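Local coordinates for protein glycosyl hydrolase, family 38 (Enterococcus faecalis, PDB 5KBP) that probably hydrolyses alpha-mannosidic linkages as a family 38 glycoside hydrolase, an activity expected to depend on a bound metal ion, at residues L521-Q524 with E529-N532; I535-E540 with V650-E655; G543-A548 with N657-E662. One frame throughout, in Å; residues are numbered along the deposited sequence.

Overall arrangement
The three contacts lie side by side in one beta-sandwich, and contacts 2 and 3 fall in the C-terminal family 38 domain. Contact 1 is the hairpin of strands 523-524 and 529-531 at the end of one sheet; contacts 2 and 3 join that sheet to the one carrying strands 641-653 and 659-667. The centre of contact 2 is about 6 Å from the centres of both others, while those of contacts 1 and 3 are about 12 Å apart. Backbone bonds tie neighbours together: Met530 O lies 2.6 Å from Val537 N, and Gln536 O 2.9 Å from Ala548 N. All three lie away from Phe253 and Tyr256, residues seen to bind calcium in this protein, though the ion is not bound to this chain here.

Contact 1. Residues L521-Q524 with E529-N532; sequences LLAQ and EMEN
Gln524 and Glu529 face each other as a hydrogen-bonded antiparallel pair, each donating its backbone N-H to the carbonyl of the other. Gln524 N reaches Glu529 O at 2.6 Å, nearly straight at the hydrogen (168°), whereas Glu529 N stands well above the carbonyl plane of its acceptor, Gln524 O, at 3.1 Å. A third bond, Glu531 N to Leu522 O at 3.0 Å, closes the other side of the non-hydrogen-bonded pair Ala523-Met530. Together they make a short beta hairpin, in which the carbonyls of Leu522 and Glu529 also receive CA-H...O contacts, from Met530 CA (3.3 Å from Leu522 O) and from Ala523 CA. The side chain of Gln524 bends at chi2 (74°) and folds back over the hairpin; its OE1 lies 3.7 Å from Glu529 CB, and its NE2 makes a weak bond to Leu522 O. Glu529 extends from the same face, its carboxylate held by Thr527 and, weakly, by Gln536. On the other face the small Ala523 CB lies 4.0 Å from Met530 CG, and the long thioether then runs on to Val650 and Met652 of the facing sheet. Leu522 lays CD2 against Glu531 O at 3.5 Å and covers Ala602. Asn532, just past the strand, bonds Ile653 O through ND2 and the backbone of Phe534 and Ile535 through OD1. The two faces thus differ in chemistry: amide and carboxylate groups suit the partly exposed side, while alanine and a flexible methionine suit the buried one, so the hairpin presents a polar face on one side and packs an apolar one against the facing sheet.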
loop_
_atom_site.group_PDB
_atom_site.type_symbol
_atom_site.label_atom_id
_atom_site.label_comp_id
_atom_site.label_asym_id
_atom_site.label_seq_id
_atom_site.Cartn_x
_atom_site.Cartn_y
_atom_site.Cartn_z
ATOM N N LEU A 521 -5.570 48.683 1.472
ATOM C CA LEU A 521 -6.015 47.343 1.114
ATOM C C LEU A 521 -5.570 47.004 -0.302
ATOM O O LEU A 521 -5.716 47.812 -1.224
ATOM C CB LEU A 521 -7.536 47.244 1.234
ATOM C CG LEU A 521 -8.130 47.612 2.596
ATOM C CD1 LEU A 521 -9.648 47.485 2.581
ATOM C CD2 LEU A 521 -7.530 46.748 3.691
ATOM N N LEU A 522 -5.018 45.800 -0.472
ATOM C CA LEU A 522 -4.485 45.406 -1.772
ATOM C C LEU A 522 -5.582 45.250 -2.817
ATOM O O LEU A 522 -5.328 45.446 -4.011
ATOM C CB LEU A 522 -3.695 44.104 -1.646
ATOM C CG LEU A 522 -2.402 44.152 -0.832
ATOM C CD1 LEU A 522 -1.747 42.778 -0.799
ATOM C CD2 LEU A 522 -1.447 45.189 -1.401
ATOM N N ALA A 523 -6.795 44.904 -2.400
ATOM C CA ALA A 523 -7.875 44.582 -3.320
ATOM C C ALA A 523 -8.891 45.715 -3.382
ATOM O O ALA A 523 -9.178 46.365 -2.371
ATOM C CB ALA A 523 -8.575 43.284 -2.913
ATOM N N GLN A 524 -9.428 45.943 -4.582
ATOM C CA GLN A 524 -10.531 46.868 -4.823
ATOM C C GLN A 524 -11.728 46.039 -5.272
ATOM O O GLN A 524 -11.899 45.784 -6.473
ATOM C CB GLN A 524 -10.163 47.915 -5.877
ATOM C CG GLN A 524 -9.023 48.847 -5.475
ATOM C CD GLN A 524 -7.662 48.176 -5.529
ATOM O OE1 GLN A 524 -7.360 47.430 -6.461
ATOM N NE2 GLN A 524 -6.835 48.435 -4.523
ATOM N N GLU A 529 -10.391 43.944 -8.529
ATOM C CA GLU A 529 -9.026 44.331 -8.847
ATOM C C GLU A 529 -8.127 44.197 -7.626
ATOM O O GLU A 529 -8.563 44.378 -6.485
ATOM C CB GLU A 529 -8.963 45.772 -9.377
ATOM C CG GLU A 529 -9.475 45.926 -10.798
ATOM C CD GLU A 529 -9.470 47.365 -11.275
ATOM O OE1 GLU A 529 -10.018 48.232 -10.561
ATOM O OE2 GLU A 529 -8.916 47.627 -12.363
ATOM N N MET A 530 -6.865 43.864 -7.887
ATOM C CA MET A 530 -5.804 43.865 -6.892
ATOM C C MET A 530 -4.597 44.585 -7.472
ATOM O O MET A 530 -4.422 44.654 -8.691
ATOM C CB MET A 530 -5.390 42.446 -6.479
ATOM C CG MET A 530 -6.497 41.589 -5.916
ATOM S SD MET A 530 -5.916 39.931 -5.505
ATOM C CE MET A 530 -5.341 39.364 -7.103
ATOM N N GLU A 531 -3.757 45.118 -6.587
ATOM C CA GLU A 531 -2.499 45.704 -7.030
ATOM C C GLU A 531 -1.589 45.918 -5.830
ATOM O O GLU A 531 -2.056 46.177 -4.716
ATOM C CB GLU A 531 -2.716 47.030 -7.774
ATOM C CG GLU A 531 -3.145 48.196 -6.904
ATOM C CD GLU A 531 -3.435 49.443 -7.714
ATOM O OE1 GLU A 531 -4.537 49.533 -8.296
ATOM O OE2 GLU A 531 -2.554 50.327 -7.785
ATOM N N ASN A 532 -0.287 45.787 -6.075
ATOM C CA ASN A 532 0.732 46.171 -5.107
ATOM C C ASN A 532 1.751 47.072 -5.792
ATOM O O ASN A 532 1.393 47.870 -6.663
ATOM C CB ASN A 532 1.407 44.937 -4.496
ATOM C CG ASN A 532 1.859 43.933 -5.540
ATOM O OD1 ASN A 532 1.987 44.257 -6.720
ATOM N ND2 ASN A 532 2.103 42.701 -5.107
#

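Contact 2. Residues I535-E540 with V650-E655; sequences IQVKIE and VTMIKE
Strands 535-539 and 650-653 face each other across the interior of a beta-sandwich, with the nearest alpha carbons, those of Val537 and Met652, 9.2 Å apart, so that they meet through side chains alone. The methyl group of Met652 carries the contact. Its CE lies 3.6 Å from Val537 CG2 and 3.7 Å from Ile535 CG1, and so touches two residues that stand on the same face of strand 535-539. With CG opposite the backbone N (chi1 164°) and chi2 also extended, the methionine reaches about halfway to the facing strand before it bends at chi3 (-66°) and turns its methyl group onto the two branched residues. Ile535 meets it tip to tip, its CG1 and CD1 both reaching the methyl group, whereas Val537 and Met652 run past each other in opposite directions. A long unbranched thioether suits this place because its flexible chain can turn the terminal methyl to meet both residues at once; the beta-branched isoleucine and valine suit extended strands and present stiff, rounded methyl surfaces. Further along, Ile539 and Val650 also point across the gap, but fill it with other partners: Ile539 packs on Tyr604, Ile606 and Leu545, and Val650 on Ile606, Leu659 and Phe661. The polar residues of strand 535-539 lie on its other face, where Gln536 makes a weak bond with Glu529 and Lys538 approaches Glu540. The latter pair forms a salt bridge within the segment, with Lys538 NZ 3.5 Å from Glu540 OE1.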
loop_
_atom_site.group_PDB
_atom_site.type_symbol
_atom_site.label_atom_id
_atom_site.label_comp_id
_atom_site.label_asym_id
_atom_site.label_seq_id
_atom_site.Cartn_x
_atom_site.Cartn_y
_atom_site.Cartn_z
ATOM N N ILE A 535 2.599 44.519 -9.558
ATOM C CA ILE A 535 1.616 44.134 -10.561
ATOM C C ILE A 535 0.277 44.784 -10.247
ATOM O O ILE A 535 -0.036 45.088 -9.092
ATOM C CB ILE A 535 1.461 42.599 -10.643
ATOM C CG1 ILE A 535 1.059 42.031 -9.279
ATOM C CG2 ILE A 535 2.749 41.954 -11.132
ATOM C CD1 ILE A 535 0.916 40.524 -9.262
ATOM N N GLN A 536 -0.518 44.994 -11.295
ATOM C CA GLN A 536 -1.886 45.486 -11.180
ATOM C C GLN A 536 -2.799 44.466 -11.843
ATOM O O GLN A 536 -2.686 44.222 -13.049
ATOM C CB GLN A 536 -2.034 46.866 -11.828
ATOM C CG GLN A 536 -3.236 47.672 -11.346
ATOM C CD GLN A 536 -4.538 47.248 -11.998
ATOM O OE1 GLN A 536 -4.541 46.620 -13.057
ATOM N NE2 GLN A 536 -5.654 47.592 -11.368
ATOM N N VAL A 537 -3.695 43.871 -11.061
ATOM C CA VAL A 537 -4.486 42.724 -11.496
ATOM C C VAL A 537 -5.940 43.144 -11.655
ATOM O O VAL A 537 -6.531 43.728 -10.738
ATOM C CB VAL A 537 -4.359 41.553 -10.507
ATOM C CG1 VAL A 537 -5.258 40.397 -10.928
ATOM C CG2 VAL A 537 -2.911 41.107 -10.408
ATOM N N LYS A 538 -6.511 42.847 -12.821
ATOM C CA LYS A 538 -7.937 42.992 -13.075
ATOM C C LYS A 538 -8.504 41.624 -13.420
ATOM O O LYS A 538 -7.941 40.908 -14.255
ATOM C CB LYS A 538 -8.206 43.985 -14.211
ATOM C CG LYS A 538 -9.631 43.948 -14.768
ATOM C CD LYS A 538 -10.670 44.299 -13.711
ATOM C CE LYS A 538 -12.086 44.237 -14.268
ATOM N NZ LYS A 538 -12.308 45.241 -15.346
ATOM N N ILE A 539 -9.605 41.259 -12.772
ATOM C CA ILE A 539 -10.299 40.005 -13.035
ATOM C C ILE A 539 -11.558 40.341 -13.822
ATOM O O ILE A 539 -12.505 40.926 -13.281
ATOM C CB ILE A 539 -10.631 39.250 -11.742
ATOM C CG1 ILE A 539 -9.356 39.001 -10.936
ATOM C CG2 ILE A 539 -11.329 37.935 -12.058
ATOM C CD1 ILE A 539 -9.568 38.163 -9.701
ATOM N N GLU A 540 -11.569 39.976 -15.100
ATOM C CA GLU A 540 -12.692 40.275 -15.972
ATOM C C GLU A 540 -13.878 39.366 -15.658
ATOM O O GLU A 540 -13.739 38.311 -15.034
ATOM C CB GLU A 540 -12.286 40.112 -17.438
ATOM C CG GLU A 540 -10.947 40.742 -17.796
ATOM C CD GLU A 540 -11.000 42.256 -17.848
ATOM O OE1 GLU A 540 -12.116 42.816 -17.883
ATOM O OE2 GLU A 540 -9.923 42.888 -17.858
ATOM N N VAL A 650 -7.199 33.146 -6.619
ATOM C CA VAL A 650 -6.085 33.998 -7.018
ATOM C C VAL A 650 -5.650 34.810 -5.806
ATOM O O VAL A 650 -6.432 35.595 -5.262
ATOM C CB VAL A 650 -6.472 34.916 -8.188
ATOM C CG1 VAL A 650 -5.274 35.746 -8.627
ATOM C CG2 VAL A 650 -7.014 34.096 -9.347
ATOM N N THR A 651 -4.401 34.626 -5.384
ATOM C CA THR A 651 -3.888 35.232 -4.164
ATOM C C THR A 651 -2.710 36.144 -4.479
ATOM O O THR A 651 -1.848 35.805 -5.299
ATOM C CB THR A 651 -3.460 34.159 -3.153
ATOM O OG1 THR A 651 -4.536 33.234 -2.951
ATOM C CG2 THR A 651 -3.095 34.796 -1.818
ATOM N N MET A 652 -2.682 37.303 -3.824
ATOM C CA MET A 652 -1.591 38.259 -3.942
ATOM C C MET A 652 -1.217 38.760 -2.555
ATOM O O MET A 652 -2.094 39.049 -1.736
ATOM C CB MET A 652 -1.973 39.449 -4.836
ATOM C CG MET A 652 -1.040 40.646 -4.704
ATOM S SD MET A 652 -1.739 42.183 -5.336
ATOM C CE MET A 652 -1.852 41.786 -7.073
ATOM N N ILE A 653 0.084 38.863 -2.297
ATOM C CA ILE A 653 0.586 39.440 -1.061
ATOM C C ILE A 653 1.298 40.754 -1.380
ATOM O O ILE A 653 1.619 41.054 -2.531
ATOM C CB ILE A 653 1.507 38.469 -0.296
ATOM C CG1 ILE A 653 2.800 38.218 -1.071
ATOM C CG2 ILE A 653 0.787 37.158 -0.029
ATOM C CD1 ILE A 653 3.767 37.307 -0.345
ATOM N N LYS A 654 1.546 41.544 -0.332
ATOM C CA LYS A 654 2.054 42.900 -0.525
ATOM C C LYS A 654 3.501 42.904 -1.004
ATOM O O LYS A 654 3.856 43.663 -1.912
ATOM C CB LYS A 654 1.924 43.695 0.775
ATOM C CG LYS A 654 2.612 45.052 0.746
ATOM C CD LYS A 654 2.530 45.745 2.097
ATOM C CE LYS A 654 3.286 47.065 2.083
ATOM N NZ LYS A 654 3.203 47.772 3.389
ATOM N N GLU A 655 4.352 42.062 -0.413
ATOM C CA GLU A 655 5.795 42.150 -0.602
ATOM C C GLU A 655 6.324 41.155 -1.631
ATOM O O GLU A 655 7.496 40.768 -1.571
ATOM C CB GLU A 655 6.509 41.957 0.735
ATOM C CG GLU A 655 6.036 42.883 1.846
ATOM C CD GLU A 655 6.552 44.305 1.695
ATOM O OE1 GLU A 655 7.244 44.593 0.696
ATOM O OE2 GLU A 655 6.270 45.134 2.584
#

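Contact 3. Residues G543-A548 with N657-E662; sequences GSLTIA and NQLFFE
Leu545 and Phe661 approach from opposite sheets, and the leucine brings one methyl group obliquely to the ring, CD1 lying 3.5 Å from Phe661 CE1 and 3.8 Å from Phe661 CZ. Both side chains leave the backbone toward the facing strand; with CG opposite the carbonyl carbon (chi1 -53° in Leu545), each lies beside its own backbone N. One face of the same ring is covered near its rim by Leu659 O, and Tyr778 of the neighbouring strand meets it with its plane turned by about 40°. Leu659 is the second bridge. Its CD2 reaches Leu545 CD1 at 3.8 Å and Ile547 CD1 at 4.0 Å, resting against the methyl ends of two residues of one strand; with Ile547 it meets tip to tip. The axes of strands 545-548 and 659-662 come within 12.1 Å of each other and run nearly antiparallel (164°), a separation that large aliphatic and aromatic side chains can span from both sides. Around them Ile535, Val537, Leu559 and Val650 complete the hydrophobic layer. Leucine suits these places because its forked end gives methyl groups at some distance from the backbone, and phenylalanine because its ring offers a broad apolar surface well away from the backbone. The contact is wholly apolar and buried, so the two sheets of the sandwich are joined here by close packing and the exclusion of water.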
loop_
_atom_site.group_PDB
_atom_site.type_symbol
_atom_site.label_atom_id
_atom_site.label_comp_id
_atom_site.label_asym_id
_atom_site.label_seq_id
_atom_site.Cartn_x
_atom_site.Cartn_y
_atom_site.Cartn_z
ATOM N N GLY A 543 -13.460 35.912 -16.387
ATOM C CA GLY A 543 -12.697 35.076 -15.489
ATOM C C GLY A 543 -11.213 35.092 -15.765
ATOM O O GLY A 543 -10.433 34.620 -14.927
ATOM N N SER A 544 -10.803 35.620 -16.915
ATOM C CA SER A 544 -9.402 35.761 -17.260
ATOM C C SER A 544 -8.793 36.952 -16.522
ATOM O O SER A 544 -9.493 37.796 -15.957
ATOM C CB SER A 544 -9.237 35.923 -18.771
ATOM O OG SER A 544 -10.019 37.001 -19.255
ATOM N N LEU A 545 -7.466 37.014 -16.537
ATOM C CA LEU A 545 -6.722 38.039 -15.822
ATOM C C LEU A 545 -6.067 39.001 -16.804
ATOM O O LEU A 545 -5.545 38.586 -17.844
ATOM C CB LEU A 545 -5.651 37.415 -14.925
ATOM C CG LEU A 545 -6.107 36.330 -13.950
ATOM C CD1 LEU A 545 -4.953 35.907 -13.061
ATOM C CD2 LEU A 545 -7.285 36.809 -13.118
ATOM N N THR A 546 -6.099 40.287 -16.464
ATOM C CA THR A 546 -5.361 41.324 -17.179
ATOM C C THR A 546 -4.386 41.953 -16.192
ATOM O O THR A 546 -4.800 42.683 -15.284
ATOM C CB THR A 546 -6.301 42.372 -17.774
ATOM O OG1 THR A 546 -7.111 41.765 -18.788
ATOM C CG2 THR A 546 -5.504 43.516 -18.385
ATOM N N ILE A 547 -3.099 41.667 -16.366
ATOM C CA ILE A 547 -2.062 42.080 -15.429
ATOM C C ILE A 547 -1.240 43.194 -16.060
ATOM O O ILE A 547 -0.984 43.183 -17.270
ATOM C CB ILE A 547 -1.158 40.898 -15.027
ATOM C CG1 ILE A 547 -1.989 39.626 -14.834
ATOM C CG2 ILE A 547 -0.391 41.221 -13.755
ATOM C CD1 ILE A 547 -2.985 39.703 -13.707
ATOM N N ALA A 548 -0.827 44.154 -15.238
ATOM C CA ALA A 548 0.038 45.247 -15.664
ATOM C C ALA A 548 1.292 45.236 -14.803
ATOM O O ALA A 548 1.208 45.368 -13.577
ATOM C CB ALA A 548 -0.680 46.594 -15.561
ATOM N N ASN A 657 5.906 39.864 -6.022
ATOM C CA ASN A 657 5.312 39.947 -7.348
ATOM C C ASN A 657 4.713 38.623 -7.802
ATOM O O ASN A 657 4.258 38.523 -8.946
ATOM C CB ASN A 657 6.354 40.419 -8.366
ATOM C CG ASN A 657 7.463 39.404 -8.583
ATOM O OD1 ASN A 657 7.802 38.631 -7.687
ATOM N ND2 ASN A 657 8.039 39.408 -9.781
ATOM N N GLN A 658 4.709 37.612 -6.938
ATOM C CA GLN A 658 4.179 36.302 -7.294
ATOM C C GLN A 658 2.662 36.288 -7.150
ATOM O O GLN A 658 2.125 36.643 -6.096
ATOM C CB GLN A 658 4.799 35.216 -6.415
ATOM C CG GLN A 658 6.264 34.937 -6.700
ATOM C CD GLN A 658 6.779 33.734 -5.937
ATOM O OE1 GLN A 658 6.573 33.616 -4.729
ATOM N NE2 GLN A 658 7.443 32.827 -6.643
ATOM N N LEU A 659 1.977 35.873 -8.211
ATOM C CA LEU A 659 0.527 35.727 -8.208
ATOM C C LEU A 659 0.213 34.238 -8.116
ATOM O O LEU A 659 0.485 33.483 -9.054
ATOM C CB LEU A 659 -0.085 36.350 -9.461
ATOM C CG LEU A 659 -1.571 36.705 -9.413
ATOM C CD1 LEU A 659 -1.812 37.864 -8.456
ATOM C CD2 LEU A 659 -2.088 37.030 -10.806
ATOM N N PHE A 660 -0.350 33.817 -6.987
ATOM C CA PHE A 660 -0.575 32.403 -6.716
ATOM C C PHE A 660 -1.971 31.978 -7.152
ATOM O O PHE A 660 -2.938 32.731 -7.009
ATOM C CB PHE A 660 -0.381 32.107 -5.229
ATOM C CG PHE A 660 1.039 32.258 -4.762
ATOM C CD1 PHE A 660 1.524 33.491 -4.356
ATOM C CD2 PHE A 660 1.890 31.166 -4.727
ATOM C CE1 PHE A 660 2.831 33.631 -3.925
ATOM C CE2 PHE A 660 3.195 31.299 -4.298
ATOM C CZ PHE A 660 3.667 32.532 -3.897
ATOM N N PHE A 661 -2.066 30.759 -7.680
ATOM C CA PHE A 661 -3.328 30.183 -8.118
ATOM C C PHE A 661 -3.553 28.841 -7.436
ATOM O O PHE A 661 -2.606 28.102 -7.153
ATOM C CB PHE A 661 -3.361 29.994 -9.639
ATOM C CG PHE A 661 -2.989 31.225 -10.410
ATOM C CD1 PHE A 661 -3.787 32.355 -10.359
ATOM C CD2 PHE A 661 -1.847 31.250 -11.192
ATOM C CE1 PHE A 661 -3.448 33.490 -11.069
ATOM C CE2 PHE A 661 -1.503 32.382 -11.905
ATOM C CZ PHE A 661 -2.306 33.504 -11.845
ATOM N N GLU A 662 -4.823 28.531 -7.180
ATOM C CA GLU A 662 -5.213 27.254 -6.582
ATOM C C GLU A 662 -6.542 26.847 -7.210
ATOM O O GLU A 662 -7.601 27.334 -6.803
ATOM C CB GLU A 662 -5.319 27.358 -5.066
ATOM C CG GLU A 662 -4.862 26.108 -4.330
ATOM C CD GLU A 662 -4.970 26.238 -2.824
ATOM O OE1 GLU A 662 -6.011 25.838 -2.263
ATOM O OE2 GLU A 662 -4.015 26.745 -2.201
#